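Local coordinates for protein acyl-CoA dehydrogenase FadE3 (Mycobacterium smegmatis, PDB 4IV6) that belongs to the acyl-CoA dehydrogenase family of flavoproteins and holds dihydroflavine-adenine dinucleotide in pockets shared between subunits, at residues B[259-271]-B[337-351]. Sequence-based numbering, arbitrary orientation.
Sequences AAFEDALRYSQER and AVRVHGGYGYSTEYD. With FDA (dihydroflavine-adenine dinucleotide), chain C.
Two helices of the acyl-CoA dehydrogenase C-terminal domain meet here, and the residues just past their ends grip the diphosphate of dihydroflavine-adenine dinucleotide; the joint between them is an offset stack of Tyr267 on His341. The ring centroids lie 4.3 Å apart with planes 21° off parallel; His341 CD2 sits over one face of the tyrosine, displaced toward its rim, while Arg271 CB, from the same segment as Tyr267, lies over the rim of the opposite face. His341 is held from turning by a bond in its ring plane from ND1 to Ala337 O (2.8 Å), and its NE2 reaches a water also bound by Arg266 NH2. With CG anti to the backbone N (chi1 -169°), Tyr267 stretches its hydroxyl to Tyr344 CD2 and to a second water, which donates to His341 O and to O1A of dihydroflavine-adenine dinucleotide. Arg271 NE meets the same O1A almost straight, at 2.8 Å and 165°, and its NH2 bonds O2P. Arg271 thus spans both phosphates, and from the other segment Gly343 N adds a bond to O1P (2.8 Å) on the phosphate that carries O2P. Behind the stack the helices pack closely through small residues: Ala337 CB touches Ala260 CB and Ala264 CB, both at 3.9 Å, and Val340 CG1 rests on Ala264 O. Farther out, one water donates to Asp263 OD2 and Asp351 OD2, which stand 4.2 Å apart, and another links Asp263 OD2 to Asp351 N; Tyr355 also bonds Asp263, and Arg31 pairs with Asp351. Helix 282-310 packs against Ala264 and Ser268, helix 352-364 against Ala337 and His341, and Trp157 of the second subunit meets Tyr344 edge-to-face.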
ATOM      1  N   ALA B 259      12.657  17.844  -0.365  1.00 13.40           N
ATOM      2  CA  ALA B 259      13.591  18.000   0.764  1.00 13.81           C
ATOM      3  C   ALA B 259      13.877  16.648   1.433  1.00 13.66           C
ATOM      4  O   ALA B 259      15.018  16.314   1.700  1.00 13.77           O
ATOM      5  CB  ALA B 259      13.064  19.001   1.780  1.00 14.25           C
ATOM      6  N   ALA B 260      12.834  15.878   1.723  1.00 13.34           N
ATOM      7  CA  ALA B 260      13.017  14.586   2.348  1.00 13.24           C
ATOM      8  C   ALA B 260      13.816  13.632   1.439  1.00 13.11           C
ATOM      9  O   ALA B 260      14.752  12.970   1.885  1.00 13.11           O
ATOM     10  CB  ALA B 260      11.662  13.990   2.688  1.00 12.91           C
ATOM     11  N   PHE B 261      13.443  13.579   0.166  1.00 13.16           N
ATOM     12  CA  PHE B 261      14.158  12.762  -0.806  1.00 13.38           C
ATOM     13  C   PHE B 261      15.625  13.156  -0.976  1.00 13.91           C
ATOM     14  O   PHE B 261      16.506  12.286  -0.948  1.00 13.66           O
ATOM     15  CB  PHE B 261      13.467  12.770  -2.165  1.00 13.43           C
ATOM     16  CG  PHE B 261      14.181  11.932  -3.189  1.00 13.68           C
ATOM     17  CD1 PHE B 261      14.220  10.551  -3.038  1.00 13.98           C
ATOM     18  CD2 PHE B 261      14.847  12.512  -4.240  1.00 14.07           C
ATOM     19  CE1 PHE B 261      14.892   9.742  -3.956  1.00 14.23           C
ATOM     20  CE2 PHE B 261      15.519  11.714  -5.170  1.00 14.70           C
ATOM     21  CZ  PHE B 261      15.544  10.332  -5.022  1.00 14.46           C
ATOM     22  N   GLU B 262      15.908  14.444  -1.135  1.00 14.34           N
ATOM     23  CA  GLU B 262      17.311  14.885  -1.213  1.00 15.10           C
ATOM     24  C   GLU B 262      18.141  14.429  -0.009  1.00 14.98           C
ATOM     25  O   GLU B 262      19.267  13.927  -0.184  1.00 14.76           O
ATOM     26  CB  GLU B 262      17.416  16.414  -1.342  1.00 16.72           C
ATOM     27  CG  GLU B 262      17.010  16.923  -2.694  1.00 17.83           C
ATOM     28  CD  GLU B 262      16.907  18.439  -2.769  1.00 19.28           C
ATOM     29  OE1 GLU B 262      17.504  19.157  -1.965  1.00 21.37           O
ATOM     30  OE2 GLU B 262      16.209  18.927  -3.646  1.00 21.23           O
ATOM     31  N   ASP B 263      17.603  14.603   1.204  1.00 14.85           N
ATOM     32  CA  ASP B 263      18.325  14.223   2.412  1.00 14.92           C
ATOM     33  C   ASP B 263      18.571  12.722   2.461  1.00 13.85           C
ATOM     34  O   ASP B 263      19.653  12.273   2.810  1.00 13.82           O
ATOM     35  CB  ASP B 263      17.584  14.654   3.686  1.00 15.91           C
ATOM     36  CG  ASP B 263      17.684  16.145   3.957  1.00 17.52           C
ATOM     37  OD1 ASP B 263      18.319  16.875   3.140  1.00 18.52           O
ATOM     38  OD2 ASP B 263      17.100  16.604   4.983  1.00 18.28           O
ATOM     39  N   ALA B 264      17.556  11.941   2.120  1.00 13.06           N
ATOM     40  CA  ALA B 264      17.669  10.495   2.122  1.00 12.66           C
ATOM     41  C   ALA B 264      18.712  10.006   1.102  1.00 12.51           C
ATOM     42  O   ALA B 264      19.533   9.156   1.403  1.00 12.38           O
ATOM     43  CB  ALA B 264      16.320   9.885   1.831  1.00 12.46           C
ATOM     44  N   LEU B 265      18.686  10.567  -0.095  1.00 12.44           N
ATOM     45  CA  LEU B 265      19.629  10.155  -1.140  1.00 12.89           C
ATOM     46  C   LEU B 265      21.052  10.505  -0.775  1.00 13.82           C
ATOM     47  O   LEU B 265      21.950   9.680  -0.926  1.00 13.91           O
ATOM     48  CB  LEU B 265      19.272  10.824  -2.453  1.00 12.95           C
ATOM     49  CG  LEU B 265      20.154  10.486  -3.651  1.00 13.27           C
ATOM     50  CD1 LEU B 265      20.177   8.998  -3.940  1.00 12.99           C
ATOM     51  CD2 LEU B 265      19.606  11.237  -4.858  1.00 13.50           C
ATOM     52  N   ARG B 266      21.250  11.716  -0.267  1.00 14.61           N
ATOM     53  CA  ARG B 266      22.553  12.125   0.213  1.00 16.05           C
ATOM     54  C   ARG B 266      23.020  11.238   1.355  1.00 15.29           C
ATOM     55  O   ARG B 266      24.132  10.716   1.325  1.00 15.34           O
ATOM     56  CB  ARG B 266      22.554  13.574   0.682  1.00 17.99           C
ATOM     57  CG  ARG B 266      23.857  13.978   1.365  1.00 20.91           C
ATOM     58  CD  ARG B 266      23.892  15.460   1.777  1.00 23.81           C
ATOM     59  NE  ARG B 266      22.693  15.845   2.543  1.00 27.09           N
ATOM     60  CZ  ARG B 266      22.362  15.395   3.765  1.00 30.16           C
ATOM     61  NH1 ARG B 266      23.130  14.522   4.451  1.00 32.84           N
ATOM     62  NH2 ARG B 266      21.247  15.835   4.328  1.00 32.31           N
ATOM     63  N   TYR B 267      22.184  11.072   2.380  1.00 14.75           N
ATOM     64  CA  TYR B 267      22.588  10.235   3.507  1.00 14.62           C
ATOM     65  C   TYR B 267      22.971   8.821   3.060  1.00 13.93           C
ATOM     66  O   TYR B 267      23.902   8.256   3.595  1.00 14.09           O
ATOM     67  CB  TYR B 267      21.478  10.129   4.552  1.00 14.64           C
ATOM     68  CG  TYR B 267      21.933   9.512   5.841  1.00 14.78           C
ATOM     69  CD1 TYR B 267      22.743  10.223   6.737  1.00 15.69           C
ATOM     70  CD2 TYR B 267      21.556   8.219   6.179  1.00 14.72           C
ATOM     71  CE1 TYR B 267      23.177   9.652   7.945  1.00 15.97           C
ATOM     72  CE2 TYR B 267      21.963   7.638   7.376  1.00 14.89           C
ATOM     73  CZ  TYR B 267      22.783   8.344   8.255  1.00 15.65           C
ATOM     74  OH  TYR B 267      23.158   7.739   9.447  1.00 15.73           O
ATOM     75  N   SER B 268      22.256   8.272   2.089  1.00 13.28           N
ATOM     76  CA  SER B 268      22.462   6.886   1.629  1.00 13.06           C
ATOM     77  C   SER B 268      23.814   6.664   0.936  1.00 13.75           C
ATOM     78  O   SER B 268      24.278   5.524   0.771  1.00 13.25           O
ATOM     79  CB  SER B 268      21.355   6.451   0.674  1.00 12.72           C
ATOM     80  OG  SER B 268      21.578   6.928  -0.644  1.00 12.72           O
ATOM     81  N   GLN B 269      24.440   7.770   0.553  1.00 14.39           N
ATOM     82  CA  GLN B 269      25.775   7.749   0.013  1.00 15.41           C
ATOM     83  C   GLN B 269      26.842   8.017   1.094  1.00 16.57           C
ATOM     84  O   GLN B 269      27.954   7.588   0.949  1.00 16.95           O
ATOM     85  CB  GLN B 269      25.882   8.798  -1.097  1.00 15.77           C
ATOM     86  CG  GLN B 269      25.026   8.455  -2.297  1.00 15.36           C
ATOM     87  CD  GLN B 269      24.859   9.651  -3.215  1.00 15.77           C
ATOM     88  OE1 GLN B 269      25.741   9.966  -4.020  1.00 16.49           O
ATOM     89  NE2 GLN B 269      23.756  10.352  -3.062  1.00 15.42           N
ATOM     90  N   GLU B 270      26.485   8.717   2.166  1.00 17.39           N
ATOM     91  CA  GLU B 270      27.425   9.057   3.214  1.00 18.69           C
ATOM     92  C   GLU B 270      27.556   7.920   4.225  1.00 18.03           C
ATOM     93  O   GLU B 270      28.624   7.620   4.639  1.00 18.60           O
ATOM     94  CB  GLU B 270      26.997  10.338   3.925  1.00 20.30           C
ATOM     95  CG  GLU B 270      27.093  11.568   3.036  1.00 22.53           C
ATOM     96  CD  GLU B 270      26.460  12.808   3.660  1.00 24.68           C
ATOM     97  OE1 GLU B 270      25.665  12.685   4.630  1.00 27.52           O
ATOM     98  OE2 GLU B 270      26.731  13.926   3.157  1.00 26.43           O
ATOM     99  N   ARG B 271      26.452   7.314   4.623  1.00 16.94           N
ATOM    100  CA  ARG B 271      26.439   6.251   5.599  1.00 16.41           C
ATOM    101  C   ARG B 271      26.750   4.926   4.918  1.00 16.26           C
ATOM    102  O   ARG B 271      26.177   4.629   3.847  1.00 15.25           O
ATOM    103  CB  ARG B 271      25.045   6.173   6.235  1.00 15.93           C
ATOM    104  CG  ARG B 271      24.881   5.129   7.322  1.00 15.76           C
ATOM    105  CD  ARG B 271      25.773   5.385   8.531  1.00 16.39           C
ATOM    106  NE  ARG B 271      25.265   4.705   9.718  1.00 16.52           N
ATOM    107  CZ  ARG B 271      25.707   4.916  10.953  1.00 17.42           C
ATOM    108  NH1 ARG B 271      26.698   5.761  11.196  1.00 17.93           N
ATOM    109  NH2 ARG B 271      25.150   4.279  11.962  1.00 18.19           N
ATOM    110  N   ALA B 337      12.134   8.498   4.151  1.00 12.53           N
ATOM    111  CA  ALA B 337      13.368   9.241   4.435  1.00 12.55           C
ATOM    112  C   ALA B 337      13.809   9.050   5.887  1.00 12.60           C
ATOM    113  O   ALA B 337      15.003   8.950   6.145  1.00 12.97           O
ATOM    114  CB  ALA B 337      13.232  10.718   4.099  1.00 12.66           C
ATOM    115  N   VAL B 338      12.843   8.958   6.822  1.00 12.38           N
ATOM    116  CA  VAL B 338      13.141   8.660   8.208  1.00 12.50           C
ATOM    117  C   VAL B 338      13.788   7.268   8.251  1.00 12.48           C
ATOM    118  O   VAL B 338      14.822   7.090   8.920  1.00 12.54           O
ATOM    119  CB  VAL B 338      11.885   8.745   9.098  1.00 12.56           C
ATOM    120  CG1 VAL B 338      12.083   8.095  10.447  1.00 12.79           C
ATOM    121  CG2 VAL B 338      11.518  10.201   9.302  1.00 12.77           C
ATOM    122  N   ARG B 339      13.196   6.315   7.515  1.00 12.33           N
ATOM    123  CA  ARG B 339      13.656   4.915   7.537  1.00 12.54           C
ATOM    124  C   ARG B 339      15.108   4.852   7.038  1.00 12.53           C
ATOM    125  O   ARG B 339      15.951   4.153   7.597  1.00 13.01           O
ATOM    126  CB  ARG B 339      12.812   4.008   6.628  1.00 12.50           C
ATOM    127  CG  ARG B 339      11.351   3.802   7.020  1.00 12.65           C
ATOM    128  CD  ARG B 339      10.687   2.969   5.932  1.00 12.99           C
ATOM    129  NE  ARG B 339       9.237   2.820   5.984  1.00 13.08           N
ATOM    130  CZ  ARG B 339       8.593   1.927   6.720  1.00 13.47           C
ATOM    131  NH1 ARG B 339       9.256   1.105   7.538  1.00 13.95           N
ATOM    132  NH2 ARG B 339       7.281   1.813   6.603  1.00 13.38           N
ATOM    133  N   VAL B 340      15.382   5.588   5.977  1.00 12.26           N
ATOM    134  CA  VAL B 340      16.720   5.611   5.375  1.00 12.40           C
ATOM    135  C   VAL B 340      17.788   6.052   6.360  1.00 12.58           C
ATOM    136  O   VAL B 340      18.922   5.591   6.271  1.00 12.74           O
ATOM    137  CB  VAL B 340      16.741   6.452   4.073  1.00 12.27           C
ATOM    138  CG1 VAL B 340      18.149   6.738   3.594  1.00 12.63           C
ATOM    139  CG2 VAL B 340      15.992   5.692   2.969  1.00 12.18           C
ATOM    140  N   HIS B 341      17.433   6.940   7.288  1.00 12.68           N
ATOM    141  CA  HIS B 341      18.365   7.449   8.292  1.00 13.10           C
ATOM    142  C   HIS B 341      18.547   6.513   9.513  1.00 13.38           C
ATOM    143  O   HIS B 341      19.368   6.778  10.411  1.00 13.95           O
ATOM    144  CB  HIS B 341      17.934   8.849   8.756  1.00 13.20           C
ATOM    145  CG  HIS B 341      18.259   9.939   7.784  1.00 13.37           C
ATOM    146  ND1 HIS B 341      17.535  10.148   6.629  1.00 13.32           N
ATOM    147  CD2 HIS B 341      19.255  10.858   7.775  1.00 13.72           C
ATOM    148  CE1 HIS B 341      18.065  11.153   5.954  1.00 13.52           C
ATOM    149  NE2 HIS B 341      19.104  11.605   6.635  1.00 13.81           N
ATOM    150  N   GLY B 342      17.814   5.418   9.562  1.00 13.61           N
ATOM    151  CA  GLY B 342      17.879   4.548  10.715  1.00 13.99           C
ATOM    152  C   GLY B 342      17.537   5.337  11.976  1.00 14.18           C
ATOM    153  O   GLY B 342      16.639   6.174  11.964  1.00 13.71           O
ATOM    154  N   GLY B 343      18.279   5.097  13.055  1.00 14.57           N
ATOM    155  CA  GLY B 343      17.983   5.752  14.328  1.00 14.82           C
ATOM    156  C   GLY B 343      18.044   7.260  14.248  1.00 14.81           C
ATOM    157  O   GLY B 343      17.287   7.960  14.906  1.00 14.46           O
ATOM    158  N   TYR B 344      18.961   7.771  13.441  1.00 15.01           N
ATOM    159  CA  TYR B 344      19.133   9.206  13.305  1.00 15.38           C
ATOM    160  C   TYR B 344      17.919   9.886  12.666  1.00 14.73           C
ATOM    161  O   TYR B 344      17.713  11.109  12.804  1.00 14.66           O
ATOM    162  CB  TYR B 344      20.411   9.526  12.513  1.00 16.04           C
ATOM    163  CG  TYR B 344      21.602   8.961  13.204  1.00 16.97           C
ATOM    164  CD1 TYR B 344      22.158   9.593  14.305  1.00 17.64           C
ATOM    165  CD2 TYR B 344      22.131   7.748  12.810  1.00 17.47           C
ATOM    166  CE1 TYR B 344      23.239   9.040  14.971  1.00 18.43           C
ATOM    167  CE2 TYR B 344      23.200   7.182  13.473  1.00 18.25           C
ATOM    168  CZ  TYR B 344      23.751   7.827  14.542  1.00 18.61           C
ATOM    169  OH  TYR B 344      24.804   7.234  15.200  1.00 19.83           O
ATOM    170  N   GLY B 345      17.095   9.103  11.987  1.00 14.41           N
ATOM    171  CA  GLY B 345      15.846   9.640  11.469  1.00 13.93           C
ATOM    172  C   GLY B 345      14.944  10.174  12.569  1.00 13.82           C
ATOM    173  O   GLY B 345      14.125  11.053  12.317  1.00 13.70           O
ATOM    174  N   TYR B 346      15.090   9.609  13.764  1.00 13.66           N
ATOM    175  CA  TYR B 346      14.300   9.941  14.941  1.00 13.78           C
ATOM    176  C   TYR B 346      14.858  11.168  15.703  1.00 14.36           C
ATOM    177  O   TYR B 346      14.231  11.666  16.629  1.00 14.13           O
ATOM    178  CB  TYR B 346      14.190   8.696  15.857  1.00 13.66           C
ATOM    179  CG  TYR B 346      12.898   8.610  16.648  1.00 13.62           C
ATOM    180  CD1 TYR B 346      11.661   8.518  15.997  1.00 13.44           C
ATOM    181  CD2 TYR B 346      12.889   8.648  18.039  1.00 13.97           C
ATOM    182  CE1 TYR B 346      10.461   8.433  16.716  1.00 13.45           C
ATOM    183  CE2 TYR B 346      11.686   8.586  18.752  1.00 14.21           C
ATOM    184  CZ  TYR B 346      10.468   8.493  18.075  1.00 13.88           C
ATOM    185  OH  TYR B 346       9.266   8.430  18.768  1.00 13.99           O
ATOM    186  N   SER B 347      16.040  11.638  15.316  1.00 14.92           N
ATOM    187  CA  SER B 347      16.722  12.733  16.023  1.00 15.99           C
ATOM    188  C   SER B 347      16.285  14.079  15.481  1.00 16.36           C
ATOM    189  O   SER B 347      16.255  14.261  14.276  1.00 16.37           O
ATOM    190  CB  SER B 347      18.243  12.619  15.845  1.00 16.41           C
ATOM    191  OG  SER B 347      18.866  13.862  16.157  1.00 17.30           O
ATOM    192  N   THR B 348      15.994  15.036  16.371  1.00 17.27           N
ATOM    193  CA  THR B 348      15.629  16.391  15.950  1.00 17.74           C
ATOM    194  C   THR B 348      16.841  17.232  15.548  1.00 18.66           C
ATOM    195  O   THR B 348      16.669  18.396  15.177  1.00 18.72           O
ATOM    196  CB  THR B 348      14.856  17.165  17.034  1.00 18.17           C
ATOM    197  OG1 THR B 348      15.674  17.267  18.203  1.00 18.58           O
ATOM    198  CG2 THR B 348      13.578  16.477  17.389  1.00 18.16           C
ATOM    199  N   GLU B 349      18.045  16.651  15.612  1.00 19.52           N
ATOM    200  CA  GLU B 349      19.259  17.232  15.034  1.00 20.46           C
ATOM    201  C   GLU B 349      19.407  16.924  13.539  1.00 19.94           C
ATOM    202  O   GLU B 349      20.245  17.526  12.858  1.00 19.22           O
ATOM    203  CB  GLU B 349      20.508  16.773  15.817  1.00 22.49           C
ATOM    204  CG  GLU B 349      20.586  17.472  17.170  1.00 24.42           C
ATOM    205  CD  GLU B 349      21.569  16.882  18.185  1.00 26.90           C
ATOM    206  OE1 GLU B 349      21.722  17.539  19.239  1.00 30.50           O
ATOM    207  OE2 GLU B 349      22.160  15.794  17.990  1.00 27.58           O
ATOM    208  N   TYR B 350      18.565  16.028  13.032  1.00 18.91           N
ATOM    209  CA  TYR B 350      18.422  15.791  11.591  1.00 18.98           C
ATOM    210  C   TYR B 350      17.069  16.379  11.155  1.00 17.55           C
ATOM    211  O   TYR B 350      16.218  16.693  11.999  1.00 17.59           O
ATOM    212  CB  TYR B 350      18.500  14.286  11.288  1.00 19.12           C
ATOM    213  CG  TYR B 350      19.871  13.713  11.544  1.00 20.60           C
ATOM    214  CD1 TYR B 350      20.349  13.580  12.832  1.00 20.97           C
ATOM    215  CD2 TYR B 350      20.708  13.342  10.486  1.00 21.81           C
ATOM    216  CE1 TYR B 350      21.605  13.088  13.079  1.00 22.38           C
ATOM    217  CE2 TYR B 350      21.995  12.840  10.725  1.00 22.65           C
ATOM    218  CZ  TYR B 350      22.420  12.717  12.032  1.00 23.20           C
ATOM    219  OH  TYR B 350      23.653  12.223  12.335  1.00 25.10           O
ATOM    220  N   ASP B 351      16.890  16.576   9.861  1.00 16.71           N
ATOM    221  CA  ASP B 351      15.753  17.346   9.350  1.00 16.38           C
ATOM    222  C   ASP B 351      14.554  16.475   8.950  1.00 14.94           C
ATOM    223  O   ASP B 351      13.442  16.987   8.810  1.00 14.67           O
ATOM    224  CB  ASP B 351      16.192  18.200   8.160  1.00 17.55           C
ATOM    225  CG  ASP B 351      17.177  19.317   8.558  1.00 19.02           C
ATOM    226  OD1 ASP B 351      17.183  19.731   9.736  1.00 19.75           O
ATOM    227  OD2 ASP B 351      17.933  19.776   7.684  1.00 19.96           O
TER
HETATM  228  PA  FDA C 401      22.131   1.876  10.018  1.00 15.63           P
HETATM  229  O1A FDA C 401      23.089   2.996   9.774  1.00 13.93           O
HETATM  230  O2A FDA C 401      22.575   0.466  10.331  1.00 15.53           O
HETATM  231  O5B FDA C 401      21.148   1.765   8.763  1.00 14.53           O
HETATM  232  C5B FDA C 401      20.687   2.912   8.036  1.00 13.72           C
HETATM  233  C4B FDA C 401      19.651   2.448   7.012  1.00 12.96           C
HETATM  234  O4B FDA C 401      20.254   1.440   6.185  1.00 12.41           O
HETATM  235  C3B FDA C 401      18.444   1.793   7.663  1.00 12.50           C
HETATM  236  O3B FDA C 401      17.351   1.969   6.790  1.00 12.48           O
HETATM  237  C2B FDA C 401      18.838   0.321   7.669  1.00 12.56           C
HETATM  238  O2B FDA C 401      17.741  -0.560   7.752  1.00 11.66           O
HETATM  239  C1B FDA C 401      19.561   0.216   6.355  1.00 12.11           C
HETATM  240  N9A FDA C 401      20.529  -0.867   6.345  1.00 12.85           N
HETATM  241  C8A FDA C 401      21.694  -0.899   7.010  1.00 12.70           C
HETATM  242  N7A FDA C 401      22.327  -2.051   6.736  1.00 13.97           N
HETATM  243  C5A FDA C 401      21.552  -2.777   5.867  1.00 13.18           C
HETATM  244  C6A FDA C 401      21.621  -4.095   5.214  1.00 14.15           C
HETATM  245  N6A FDA C 401      22.695  -4.911   5.411  1.00 14.05           N
HETATM  246  N1A FDA C 401      20.585  -4.444   4.410  1.00 14.48           N
HETATM  247  C2A FDA C 401      19.522  -3.643   4.216  1.00 14.22           C
HETATM  248  N3A FDA C 401      19.381  -2.428   4.802  1.00 13.15           N
HETATM  249  C4A FDA C 401      20.359  -1.977   5.621  1.00 13.09           C
HETATM  250  N1  FDA C 401      20.338   0.675  20.666  1.00 15.11           N
HETATM  251  C2  FDA C 401      20.863   0.105  21.763  1.00 14.51           C
HETATM  252  O2  FDA C 401      21.898  -0.607  21.652  1.00 14.21           O
HETATM  253  N3  FDA C 401      20.283   0.261  22.955  1.00 15.07           N
HETATM  254  C4  FDA C 401      19.193   1.011  23.145  1.00 14.37           C
HETATM  255  O4  FDA C 401      18.720   1.133  24.262  1.00 15.58           O
HETATM  256  C4X FDA C 401      18.556   1.665  22.018  1.00 14.79           C
HETATM  257  N5  FDA C 401      17.458   2.437  22.100  1.00 14.56           N
HETATM  258  C5X FDA C 401      17.216   3.333  21.095  1.00 15.06           C
HETATM  259  C6  FDA C 401      16.389   4.444  21.299  1.00 14.85           C
HETATM  260  C7  FDA C 401      16.120   5.330  20.284  1.00 14.63           C
HETATM  261  C7M FDA C 401      15.250   6.529  20.525  1.00 15.03           C
HETATM  262  C8  FDA C 401      16.683   5.124  19.028  1.00 15.13           C
HETATM  263  C8M FDA C 401      16.435   6.016  17.863  1.00 15.37           C
HETATM  264  C9  FDA C 401      17.477   4.034  18.802  1.00 15.33           C
HETATM  265  C9A FDA C 401      17.778   3.143  19.824  1.00 15.36           C
HETATM  266  N10 FDA C 401      18.652   2.035  19.575  1.00 16.43           N
HETATM  267  C10 FDA C 401      19.225   1.439  20.717  1.00 15.13           C
HETATM  268  C1' FDA C 401      19.531   2.087  18.400  1.00 16.65           C
HETATM  269  C2' FDA C 401      18.803   1.369  17.285  1.00 19.87           C
HETATM  270  O2' FDA C 401      18.669  -0.032  17.562  1.00 20.37           O
HETATM  271  C3' FDA C 401      19.548   1.685  15.984  1.00 21.81           C
HETATM  272  O3' FDA C 401      19.165   3.011  15.537  1.00 23.43           O
HETATM  273  C4' FDA C 401      19.219   0.672  14.920  1.00 22.38           C
HETATM  274  O4' FDA C 401      20.004  -0.468  15.203  1.00 26.56           O
HETATM  275  C5' FDA C 401      19.566   1.122  13.504  1.00 20.67           C
HETATM  276  O5' FDA C 401      20.885   1.562  13.496  1.00 21.10           O
HETATM  277  P   FDA C 401      21.518   2.721  12.652  1.00 19.81           P
HETATM  278  O1P FDA C 401      20.808   3.986  12.939  1.00 19.30           O
HETATM  279  O2P FDA C 401      22.956   2.608  12.987  1.00 22.28           O
HETATM  280  O3P FDA C 401      21.116   2.262  11.166  1.00 16.73           O
HETATM  281  O   HOH W   1      18.038  15.336   7.575  1.00 37.63           O
HETATM  282  O   HOH W   2      18.453  18.798   5.282  1.00 38.16           O
HETATM  283  O   HOH W   3      20.494  13.966   6.683  1.00 16.60           O
HETATM  284  O   HOH W   4      21.963   5.476   9.961  1.00 16.53           O
HETATM  285  O   HOH W   5      24.489   4.428  14.769  1.00 17.52           O